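Local atomic coordinates of FrpC operon protein (Neisseria meningitidis, PDB entry 5EDF), a protein that binds the RTX protein FrpC, as an iron-regulated partner named FrpD with a novel fold, and may take part in adhesion, though its precise function is unknown. Residues I61-Y66 with I101-D106; P143-F148 with N168-T173; Y121-M126 with Y136-H141; P9-G14 with E77-Q82. One frame throughout, in Å; residues are numbered along the deposited sequence.

Contact 1: I61-Y66 with I101-D106; sequences IEISVY and IVIRKD
I101 meets I63 at the start of the run. Its backbone N donates to I63 O (2.9 Å), and its O accepts from I63 N at 3.0 Å, a more bent bond with 136° at the hydrogen. The two side chains lie on the same face of the sheet, where I63 CG1 stands 3.7 Å from I101 CB. I63 CG1 is set between its own backbone N and carbonyl carbon (chi1 67°), which carries it across the gap against I101. The CD1 end of I101 also reaches V65 CG2 at 3.9 Å, extending the apolar row along the same side. V102 turns to the other face and pairs with E62 without backbone hydrogen bonds. Its CA points at I61 O (3.5 Å) in a CA-H...O contact, and its CG2 touches the extended stem of E62 at CG. I103 closes the register on I61: I103 N to I61 O is 2.8 Å and almost straight, and I61 N returns a bond to I103 O. The pairing stops there because strand 61-70 begins at I61. L218 and F222 of helix 205-224 pack on I63, V215 packs on I101, and strand 26-31 touches I61, making this isoleucine face part of the core. Strands 61-70 and 98-105 are adjacent inner strands of the large antiparallel sheet, between strands 73-77 and 189-193.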
# COMPACT_ATOMS: atom_id res chain seq x y z
N ILE A 61 -5.14 -2.33 -10.85
CA ILE A 61 -5.41 -0.95 -10.52
C ILE A 61 -4.30 -0.48 -9.60
O ILE A 61 -3.94 -1.21 -8.68
CB ILE A 61 -6.75 -0.76 -9.78
CG1 ILE A 61 -7.92 -1.38 -10.58
CG2 ILE A 61 -7.00 0.75 -9.50
CD1 ILE A 61 -9.20 -1.41 -9.77
N GLU A 62 -3.77 0.71 -9.82
CA GLU A 62 -2.75 1.29 -8.96
C GLU A 62 -3.32 2.53 -8.34
O GLU A 62 -3.37 3.59 -8.98
CB GLU A 62 -1.45 1.60 -9.73
CG GLU A 62 -0.31 2.09 -8.85
CD GLU A 62 0.97 2.31 -9.59
OE1 GLU A 62 0.93 2.56 -10.83
OE2 GLU A 62 2.05 2.23 -8.96
N ILE A 63 -3.82 2.44 -7.12
CA ILE A 63 -4.29 3.61 -6.39
C ILE A 63 -3.11 4.31 -5.73
O ILE A 63 -2.05 3.70 -5.54
CB ILE A 63 -5.39 3.27 -5.36
CG1 ILE A 63 -4.88 2.40 -4.21
CG2 ILE A 63 -6.60 2.65 -6.06
CD1 ILE A 63 -5.86 2.34 -3.00
N SER A 64 -3.29 5.57 -5.37
CA SER A 64 -2.25 6.35 -4.72
C SER A 64 -2.87 7.02 -3.51
O SER A 64 -3.93 7.61 -3.59
CB SER A 64 -1.62 7.35 -5.70
OG SER A 64 -1.09 6.74 -6.87
N VAL A 65 -2.21 6.89 -2.37
CA VAL A 65 -2.67 7.49 -1.12
C VAL A 65 -1.62 8.38 -0.49
O VAL A 65 -0.42 8.04 -0.44
CB VAL A 65 -3.11 6.44 -0.10
CG1 VAL A 65 -4.35 5.65 -0.58
CG2 VAL A 65 -1.97 5.44 0.21
N TYR A 66 -2.06 9.53 -0.01
CA TYR A 66 -1.23 10.38 0.81
C TYR A 66 -1.30 9.87 2.24
O TYR A 66 -2.39 9.59 2.76
CB TYR A 66 -1.73 11.83 0.75
CG TYR A 66 -1.08 12.81 1.70
CD1 TYR A 66 0.26 13.14 1.58
CD2 TYR A 66 -1.80 13.40 2.69
CE1 TYR A 66 0.85 14.04 2.43
CE2 TYR A 66 -1.21 14.33 3.52
CZ TYR A 66 0.11 14.62 3.40
OH TYR A 66 0.72 15.55 4.26
N ILE A 101 -0.53 1.59 -4.27
CA ILE A 101 -1.05 0.29 -3.85
C ILE A 101 -1.58 -0.42 -5.07
O ILE A 101 -2.46 0.11 -5.76
CB ILE A 101 -2.13 0.43 -2.74
CG1 ILE A 101 -1.54 1.15 -1.51
CG2 ILE A 101 -2.70 -0.95 -2.42
CD1 ILE A 101 -2.57 1.62 -0.52
N VAL A 102 -1.02 -1.59 -5.39
CA VAL A 102 -1.36 -2.31 -6.61
C VAL A 102 -2.33 -3.43 -6.27
O VAL A 102 -2.03 -4.31 -5.47
CB VAL A 102 -0.11 -2.81 -7.33
CG1 VAL A 102 -0.50 -3.63 -8.58
CG2 VAL A 102 0.79 -1.65 -7.72
N ILE A 103 -3.48 -3.40 -6.93
CA ILE A 103 -4.59 -4.32 -6.70
C ILE A 103 -4.79 -5.17 -7.94
O ILE A 103 -4.96 -4.63 -9.04
CB ILE A 103 -5.88 -3.57 -6.39
CG1 ILE A 103 -5.70 -2.64 -5.21
CG2 ILE A 103 -7.04 -4.56 -6.13
CD1 ILE A 103 -6.84 -1.64 -4.99
N ARG A 104 -4.82 -6.49 -7.76
CA ARG A 104 -5.12 -7.46 -8.82
C ARG A 104 -6.10 -8.47 -8.29
O ARG A 104 -6.28 -8.60 -7.09
CB ARG A 104 -3.86 -8.23 -9.27
CG ARG A 104 -2.82 -7.33 -9.83
CD ARG A 104 -1.62 -8.14 -10.31
NE ARG A 104 -1.99 -8.78 -11.56
CZ ARG A 104 -1.59 -8.41 -12.78
NH1 ARG A 104 -0.71 -7.44 -12.97
NH2 ARG A 104 -2.06 -9.06 -13.82
N LYS A 105 -6.77 -9.20 -9.19
CA LYS A 105 -7.63 -10.28 -8.75
C LYS A 105 -7.01 -11.62 -9.11
O LYS A 105 -7.11 -12.05 -10.24
CB LYS A 105 -9.03 -10.12 -9.31
CG LYS A 105 -10.06 -11.07 -8.65
CD LYS A 105 -11.42 -10.99 -9.25
CE LYS A 105 -11.47 -11.64 -10.59
NZ LYS A 105 -11.72 -13.11 -10.43
N ASP A 106 -6.47 -12.29 -8.11
CA ASP A 106 -5.76 -13.56 -8.27
C ASP A 106 -5.88 -14.36 -7.01
O ASP A 106 -6.00 -13.80 -5.94
CB ASP A 106 -4.29 -13.31 -8.53
CG ASP A 106 -4.01 -12.79 -9.91
OD1 ASP A 106 -4.53 -13.41 -10.87
OD2 ASP A 106 -3.24 -11.81 -10.07

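Contact 2: P143-F148 with N168-T173; sequences PENPYF and NRINQT
Y147 and R169 carry this contact, the guanidinium lying flat on the phenol ring with planes 11° apart and centres 4.0 Å apart. The overlap is off-centre: R169 CZ sits 3.5 Å from Y147 CE1, at the rim of the ring, while the methylene R169 CD comes over the middle of the face in a CH-pi contact. An extended R169 chain, with CG anti to the backbone N (chi1 -176°), runs the arginine across the ring from CG to CZ, so aliphatic and cationic parts share one face. P146 CG lies over the opposite face, offset toward the rim. The guanidinium is fixed in its own plane as well: NE donates to N171 O (3.0 Å) and NH2 to Q172 O, both carbonyls lying near that plane, and NH1 forms a salt bridge with D176. The cation is thus tied to its own loop as it stacks on the other.

The poorly ordered Q172 lies at the ring's edge, its amide plane 66° from the ring. No direct hydrogen bond crosses between the segments; instead a water accepts from N145 ND2 (3.0 Å) and donates to R169 O (2.8 Å), and I170 CG2 rests 3.8 Å from N145 ND2. N145 OD1 takes the backbone N of Y147 two residues on, consistent with fixing the backbone that presents the tyrosine. This is a cation-pi stack between the loop joining strands 133-138 and 150-155 and the loop joining strands 161-167 and 178-186, its tyrosine carried by a type I beta turn that starts with an Asx turn at N145.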
# COMPACT_ATOMS: atom_id res chain seq x y z
N PRO A 143 29.65 -10.39 8.69
CA PRO A 143 30.85 -9.68 9.17
C PRO A 143 31.01 -8.28 8.56
O PRO A 143 31.30 -7.32 9.28
CB PRO A 143 31.99 -10.60 8.75
CG PRO A 143 31.38 -11.97 8.67
CD PRO A 143 29.93 -11.79 8.33
N GLU A 144 30.80 -8.17 7.25
CA GLU A 144 30.97 -6.90 6.53
C GLU A 144 29.78 -5.93 6.68
O GLU A 144 29.91 -4.74 6.38
CB GLU A 144 31.26 -7.15 5.04
CG GLU A 144 30.07 -7.67 4.18
CD GLU A 144 30.00 -9.20 4.05
OE1 GLU A 144 30.49 -9.92 4.94
OE2 GLU A 144 29.42 -9.67 3.03
N ASN A 145 28.63 -6.43 7.13
CA ASN A 145 27.44 -5.59 7.30
C ASN A 145 26.83 -5.68 8.70
O ASN A 145 25.90 -6.46 8.92
CB ASN A 145 26.38 -5.94 6.24
CG ASN A 145 25.16 -5.00 6.29
OD1 ASN A 145 25.16 -4.02 7.05
ND2 ASN A 145 24.13 -5.29 5.50
N PRO A 146 27.32 -4.86 9.65
CA PRO A 146 26.79 -4.89 11.02
C PRO A 146 25.38 -4.30 11.14
O PRO A 146 24.74 -4.40 12.19
CB PRO A 146 27.80 -4.06 11.82
CG PRO A 146 28.41 -3.13 10.82
CD PRO A 146 28.42 -3.87 9.51
N TYR A 147 24.90 -3.71 10.05
CA TYR A 147 23.61 -3.01 10.06
C TYR A 147 22.45 -3.89 9.60
O TYR A 147 21.29 -3.49 9.71
CB TYR A 147 23.72 -1.77 9.19
CG TYR A 147 24.87 -0.89 9.61
CD1 TYR A 147 24.87 -0.26 10.85
CD2 TYR A 147 25.98 -0.74 8.79
CE1 TYR A 147 25.93 0.53 11.26
CE2 TYR A 147 27.07 0.06 9.19
CZ TYR A 147 27.03 0.69 10.43
OH TYR A 147 28.07 1.49 10.87
N PHE A 148 22.75 -5.11 9.13
CA PHE A 148 21.70 -6.02 8.70
C PHE A 148 20.68 -6.28 9.83
O PHE A 148 21.01 -6.74 10.90
CB PHE A 148 22.34 -7.33 8.26
CG PHE A 148 21.39 -8.28 7.65
CD1 PHE A 148 20.92 -8.08 6.37
CD2 PHE A 148 20.96 -9.38 8.35
CE1 PHE A 148 20.03 -8.97 5.79
CE2 PHE A 148 20.10 -10.27 7.78
CZ PHE A 148 19.61 -10.06 6.51
N ASN A 168 18.20 -0.58 5.29
CA ASN A 168 18.93 -0.63 4.03
C ASN A 168 20.34 -0.10 4.12
O ASN A 168 21.10 -0.17 3.16
CB ASN A 168 18.17 0.15 2.96
CG ASN A 168 16.87 -0.49 2.65
OD1 ASN A 168 16.84 -1.57 2.07
ND2 ASN A 168 15.78 0.12 3.09
N ARG A 169 20.69 0.44 5.28
CA ARG A 169 22.04 0.93 5.53
C ARG A 169 23.07 -0.20 5.46
O ARG A 169 22.86 -1.28 6.03
CB ARG A 169 22.09 1.56 6.91
CG ARG A 169 23.42 2.20 7.28
CD ARG A 169 23.39 2.52 8.73
NE ARG A 169 24.58 3.24 9.17
CZ ARG A 169 24.77 3.69 10.41
NH1 ARG A 169 23.84 3.49 11.34
NH2 ARG A 169 25.88 4.34 10.72
N ILE A 170 24.17 0.04 4.75
CA ILE A 170 25.28 -0.92 4.69
C ILE A 170 26.65 -0.40 5.09
O ILE A 170 27.60 -1.18 5.20
CB ILE A 170 25.39 -1.59 3.28
CG1 ILE A 170 25.60 -0.54 2.18
CG2 ILE A 170 24.17 -2.46 3.02
CD1 ILE A 170 25.76 -1.15 0.79
N ASN A 171 26.79 0.91 5.29
CA ASN A 171 28.05 1.42 5.81
C ASN A 171 27.87 2.52 6.81
O ASN A 171 26.77 3.01 7.08
CB ASN A 171 29.02 1.81 4.68
CG ASN A 171 28.37 2.64 3.60
OD1 ASN A 171 27.77 3.67 3.88
ND2 ASN A 171 28.51 2.19 2.36
N GLN A 172 28.99 2.92 7.24
CA GLN A 172 29.09 3.66 8.46
C GLN A 172 28.87 5.14 8.23
O GLN A 172 28.32 5.84 9.09
CB GLN A 172 30.46 3.40 9.06
CG GLN A 172 30.63 1.96 9.55
CD GLN A 172 30.99 0.95 8.46
OE1 GLN A 172 31.19 1.30 7.30
NE2 GLN A 172 31.08 -0.32 8.84
N THR A 173 29.29 5.64 7.15
CA THR A 173 29.01 7.01 6.75
C THR A 173 27.51 7.23 6.49
O THR A 173 26.98 8.31 6.76
CB THR A 173 29.85 7.38 5.50
OG1 THR A 173 29.43 6.58 4.39
CG2 THR A 173 31.35 7.17 5.76
O HOH W 1 21.63 -3.68 5.47

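Contact 3: Y121-M126 with Y136-H141; sequences YGVKKM and YEDKRH
K124 and E137 exchange the two backbone bonds of the contact: K124 N to E137 O at 3.0 Å, and E137 N to K124 O at 2.8 Å. K124 O also receives the CA-H of Y136, and E137 O has a further, weak bond from a water that is held more firmly by G122 O and by K139 N (2.9 Å). That water joins the carbonyl of the turn at G122 to the backbone beyond the strand. G122 itself ends helix 114-120 with positive phi, in a Schellman motif.

The second knot of polar atoms is the pair D138 and R140. The guanidinium grips the carboxylate side-on, NE to OD1 and NH2 to OD2, both at 2.8 Å and both on the syn sides. OD1 takes a second bond from R140 N on its anti side, from the opposite face of the carboxylate plane, so three N-H groups hold the buried acid. V123 CG2 lies over one face of the R140 guanidinium, toward its rim, and 3.7 Å from D138 CG, placing a methyl against the ion pair. Its CG1 packs on Y136 CB.

The outer polar ends are met outside the two segments: Y136 OH by E134, E137 OE2 by H149 and Y121 OH by R117. Along Y136 the aliphatic chain of K125, with CG anti to the backbone N (chi1 -156°), runs obliquely, CG 4.0 Å from CE1. These strands form the two arms of a beta hairpin at the edge of the large sheet, the second arm running out into an Asx turn at D138.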
# COMPACT_ATOMS: atom_id res chain seq x y z
N TYR A 121 15.72 -20.68 8.51
CA TYR A 121 16.75 -19.79 8.01
C TYR A 121 17.53 -19.08 9.12
O TYR A 121 18.51 -18.40 8.82
CB TYR A 121 16.14 -18.72 7.09
CG TYR A 121 15.69 -19.15 5.73
CD1 TYR A 121 15.78 -20.48 5.31
CD2 TYR A 121 15.19 -18.21 4.83
CE1 TYR A 121 15.39 -20.86 4.04
CE2 TYR A 121 14.80 -18.58 3.58
CZ TYR A 121 14.90 -19.90 3.17
OH TYR A 121 14.49 -20.24 1.90
N GLY A 122 17.14 -19.26 10.39
CA GLY A 122 17.81 -18.56 11.48
C GLY A 122 17.22 -17.22 11.84
O GLY A 122 17.82 -16.47 12.62
N VAL A 123 16.04 -16.92 11.32
CA VAL A 123 15.27 -15.74 11.72
C VAL A 123 14.47 -16.16 12.94
O VAL A 123 14.07 -17.34 13.08
CB VAL A 123 14.37 -15.31 10.58
CG1 VAL A 123 13.51 -14.11 10.96
CG2 VAL A 123 15.24 -14.99 9.34
N LYS A 124 14.33 -15.27 13.91
CA LYS A 124 13.78 -15.67 15.20
C LYS A 124 12.39 -15.10 15.49
O LYS A 124 12.11 -13.97 15.13
CB LYS A 124 14.71 -15.25 16.31
CG LYS A 124 16.11 -15.76 16.19
CD LYS A 124 16.19 -17.30 16.16
CE LYS A 124 17.61 -17.79 15.98
NZ LYS A 124 18.48 -17.42 17.13
N LYS A 125 11.52 -15.90 16.08
CA LYS A 125 10.21 -15.42 16.49
C LYS A 125 10.36 -14.49 17.69
O LYS A 125 11.23 -14.71 18.56
CB LYS A 125 9.31 -16.61 16.82
CG LYS A 125 7.85 -16.34 16.70
CD LYS A 125 7.08 -17.64 16.57
CE LYS A 125 5.63 -17.41 16.34
NZ LYS A 125 5.02 -16.66 17.48
N MSE A 126 9.53 -13.45 17.72
CA MSE A 126 9.52 -12.50 18.84
C MSE A 126 8.08 -12.15 19.20
O MSE A 126 7.18 -12.38 18.41
CB MSE A 126 10.26 -11.22 18.46
CG MSE A 126 11.73 -11.48 18.17
SE MSE A 126 12.63 -12.14 19.74
CE MSE A 126 12.84 -10.51 20.75
N TYR A 136 8.69 -11.65 13.68
CA TYR A 136 10.02 -12.25 13.53
C TYR A 136 11.07 -11.17 13.36
O TYR A 136 10.80 -10.09 12.79
CB TYR A 136 10.10 -13.16 12.31
CG TYR A 136 9.13 -14.32 12.30
CD1 TYR A 136 9.51 -15.59 12.73
CD2 TYR A 136 7.80 -14.14 11.94
CE1 TYR A 136 8.58 -16.64 12.79
CE2 TYR A 136 6.88 -15.19 11.98
CZ TYR A 136 7.28 -16.44 12.39
OH TYR A 136 6.38 -17.50 12.45
N GLU A 137 12.28 -11.48 13.82
CA GLU A 137 13.38 -10.54 13.76
C GLU A 137 14.58 -11.29 13.21
O GLU A 137 14.95 -12.35 13.73
CB GLU A 137 13.69 -9.95 15.13
CG GLU A 137 14.73 -8.84 15.09
CD GLU A 137 14.91 -8.16 16.45
OE1 GLU A 137 14.41 -8.70 17.46
OE2 GLU A 137 15.56 -7.11 16.51
N ASP A 138 15.17 -10.73 12.15
CA ASP A 138 16.35 -11.30 11.55
C ASP A 138 17.52 -10.46 12.04
O ASP A 138 17.64 -9.28 11.69
CB ASP A 138 16.24 -11.26 10.03
CG ASP A 138 17.37 -11.96 9.34
OD1 ASP A 138 18.34 -12.45 9.98
OD2 ASP A 138 17.27 -12.07 8.08
N LYS A 139 18.36 -11.05 12.88
CA LYS A 139 19.57 -10.43 13.37
C LYS A 139 20.78 -11.30 13.01
O LYS A 139 21.80 -11.28 13.72
CB LYS A 139 19.49 -10.28 14.90
CG LYS A 139 18.64 -9.13 15.35
CD LYS A 139 18.49 -9.09 16.88
CE LYS A 139 19.69 -8.52 17.60
NZ LYS A 139 19.41 -8.41 19.06
N ARG A 140 20.68 -12.06 11.92
CA ARG A 140 21.80 -12.91 11.54
C ARG A 140 23.04 -12.09 11.24
O ARG A 140 22.98 -10.96 10.78
CB ARG A 140 21.45 -13.82 10.38
CG ARG A 140 20.41 -14.83 10.73
CD ARG A 140 19.97 -15.58 9.48
NE ARG A 140 19.27 -14.72 8.54
CZ ARG A 140 18.94 -15.07 7.30
NH1 ARG A 140 19.26 -16.26 6.82
NH2 ARG A 140 18.30 -14.20 6.54
N HIS A 141 24.19 -12.71 11.49
CA HIS A 141 25.47 -12.03 11.43
C HIS A 141 26.07 -12.03 10.03
O HIS A 141 26.20 -13.08 9.38
CB HIS A 141 26.43 -12.67 12.44
CG HIS A 141 26.11 -12.33 13.86
ND1 HIS A 141 26.80 -11.37 14.57
CD2 HIS A 141 25.15 -12.80 14.70
CE1 HIS A 141 26.29 -11.26 15.78
NE2 HIS A 141 25.29 -12.12 15.88
O HOH W 2 18.07 -13.89 13.57

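Contact 4: P9-G14 with E77-Q82; sequences PEPMTG and EPYNQQ
E10 OE2 is gripped by Y79 OH at 2.6 Å and by Q81 NE2 at 2.9 Å, and K84 adds a salt bridge. The tyrosine and glutamine reach it from opposite faces of the carboxylate plane, the amide far above it (70° out of plane), its N-H nearly straight at 172°. E10 gets there on a fully extended chain, CG anti to the backbone N (chi1 -177°). Lysine and two neutral donors would probably favour the ionised carboxylate. Q81 NE2 also donates to P11 O (2.9 Å), so one amide nitrogen ties side chain and backbone of adjacent residues. A bend at chi2 turns the amide toward E10 OE2 and P11 O while Q81 CG lies against M12 CG, and Q81 N completes the clamp at M12 O. A water links E10 OE1 to Q81 OE1.

P11 lies against Y79, its CD 3.7 Å from CD2, while E10 OE2 and P11 O stand at the edge of the phenol. N80 CB presses on M12 O at 3.2 Å. A second water joins M12 O to Q82 OE1, and a third joins T13 O to N80 ND2.

G33 shares backbone hydrogen bonds with G14 and with Y79. The contact joins the loop before strand 18-23 to the link between strand 73-77, where E77 pairs with Y66 of strand 61-70, and helix 84-93, which K84 begins; W46 of strand 45-46 meets the Y79 ring edge-to-face.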
# COMPACT_ATOMS: atom_id res chain seq x y z
N PRO A 9 -13.67 16.72 -12.86
CA PRO A 9 -12.92 17.89 -12.38
C PRO A 9 -11.90 17.50 -11.33
O PRO A 9 -11.98 16.45 -10.71
CB PRO A 9 -14.02 18.75 -11.78
CG PRO A 9 -15.01 17.76 -11.23
CD PRO A 9 -15.03 16.70 -12.30
N GLU A 10 -10.94 18.37 -11.10
CA GLU A 10 -10.05 18.24 -9.94
C GLU A 10 -10.90 18.02 -8.69
O GLU A 10 -11.83 18.77 -8.46
CB GLU A 10 -9.25 19.53 -9.79
CG GLU A 10 -8.23 19.47 -8.67
CD GLU A 10 -7.59 20.80 -8.33
OE1 GLU A 10 -7.91 21.84 -8.94
OE2 GLU A 10 -6.78 20.82 -7.39
N PRO A 11 -10.58 17.01 -7.86
CA PRO A 11 -11.34 16.83 -6.63
C PRO A 11 -11.14 17.92 -5.58
O PRO A 11 -10.06 18.51 -5.47
CB PRO A 11 -10.84 15.47 -6.07
CG PRO A 11 -10.07 14.83 -7.17
CD PRO A 11 -9.58 15.95 -8.05
N MSE A 12 -12.21 18.19 -4.81
CA MSE A 12 -12.05 18.93 -3.57
C MSE A 12 -11.83 17.99 -2.38
O MSE A 12 -10.92 18.21 -1.59
CB MSE A 12 -13.22 19.89 -3.30
CG MSE A 12 -13.06 20.65 -2.01
SE MSE A 12 -14.59 21.74 -1.63
CE MSE A 12 -15.95 20.44 -1.46
N THR A 13 -12.66 16.96 -2.25
CA THR A 13 -12.52 15.97 -1.21
C THR A 13 -11.95 14.64 -1.73
O THR A 13 -11.39 13.87 -0.93
CB THR A 13 -13.87 15.60 -0.60
OG1 THR A 13 -14.68 14.93 -1.57
CG2 THR A 13 -14.60 16.84 -0.07
N GLY A 14 -12.13 14.34 -3.00
CA GLY A 14 -11.75 13.02 -3.57
C GLY A 14 -12.88 12.04 -3.67
O GLY A 14 -12.71 10.99 -4.27
N GLU A 77 -5.13 9.23 2.82
CA GLU A 77 -6.07 10.14 2.17
C GLU A 77 -6.03 10.05 0.67
O GLU A 77 -4.95 9.91 0.10
CB GLU A 77 -5.77 11.60 2.55
CG GLU A 77 -5.88 11.85 4.03
CD GLU A 77 -5.67 13.29 4.45
OE1 GLU A 77 -5.12 14.10 3.68
OE2 GLU A 77 -6.06 13.61 5.60
N PRO A 78 -7.18 10.25 0.00
CA PRO A 78 -7.18 10.52 -1.44
C PRO A 78 -6.75 11.96 -1.66
O PRO A 78 -6.61 12.74 -0.72
CB PRO A 78 -8.64 10.36 -1.80
CG PRO A 78 -9.37 10.82 -0.58
CD PRO A 78 -8.53 10.40 0.56
N TYR A 79 -6.59 12.32 -2.94
CA TYR A 79 -6.33 13.70 -3.30
C TYR A 79 -7.43 14.61 -2.79
O TYR A 79 -8.64 14.35 -3.04
CB TYR A 79 -6.20 13.80 -4.82
CG TYR A 79 -5.90 15.15 -5.43
CD1 TYR A 79 -4.66 15.41 -5.99
CD2 TYR A 79 -6.87 16.16 -5.47
CE1 TYR A 79 -4.39 16.63 -6.59
CE2 TYR A 79 -6.60 17.39 -6.08
CZ TYR A 79 -5.36 17.62 -6.64
OH TYR A 79 -5.03 18.84 -7.26
N ASN A 80 -7.05 15.68 -2.11
CA ASN A 80 -8.01 16.69 -1.67
C ASN A 80 -7.34 18.05 -1.65
O ASN A 80 -6.13 18.18 -1.88
CB ASN A 80 -8.66 16.29 -0.32
CG ASN A 80 -7.69 16.24 0.83
OD1 ASN A 80 -6.81 17.09 0.94
ND2 ASN A 80 -7.87 15.28 1.71
N GLN A 81 -8.11 19.11 -1.37
CA GLN A 81 -7.54 20.45 -1.44
C GLN A 81 -6.50 20.74 -0.37
O GLN A 81 -5.70 21.66 -0.56
CB GLN A 81 -8.63 21.51 -1.52
CG GLN A 81 -9.36 21.51 -2.84
CD GLN A 81 -8.46 21.76 -4.06
OE1 GLN A 81 -7.89 22.89 -4.19
NE2 GLN A 81 -8.34 20.74 -4.95
N GLN A 82 -6.54 20.01 0.73
CA GLN A 82 -5.55 20.22 1.81
C GLN A 82 -4.22 19.56 1.48
O GLN A 82 -3.17 20.13 1.78
CB GLN A 82 -6.11 19.70 3.14
CG GLN A 82 -7.28 20.49 3.71
CD GLN A 82 -8.60 20.27 2.97
OE1 GLN A 82 -9.01 19.13 2.73
NE2 GLN A 82 -9.27 21.37 2.62
O HOH W 3 -7.48 24.18 -6.99
O HOH W 4 -11.27 18.54 1.41
O HOH W 5 -10.53 13.98 1.61

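From the N terminus, contact 4 opens first at 9-14 and closes at 77-82, spanning 62 residues that take in strands 18-23 to 73-77. Contact 1 opens within that loop, at 61-66, and closes beyond it at 101-106, so the two cross; they touch where Y66 O meets E77 N (2.8 Å, probably a hydrogen bond). Contact 3 then closes a short hairpin, 121-126 with 136-141, at the far end of the nine-stranded sheet that also holds contact 1. Contact 2 follows in series, linking two loops; F148 packs on D138 and R140 of contact 3. Contacts 2 and 4 lie on opposite sides of the chain's centre, about 41 Å apart between centres.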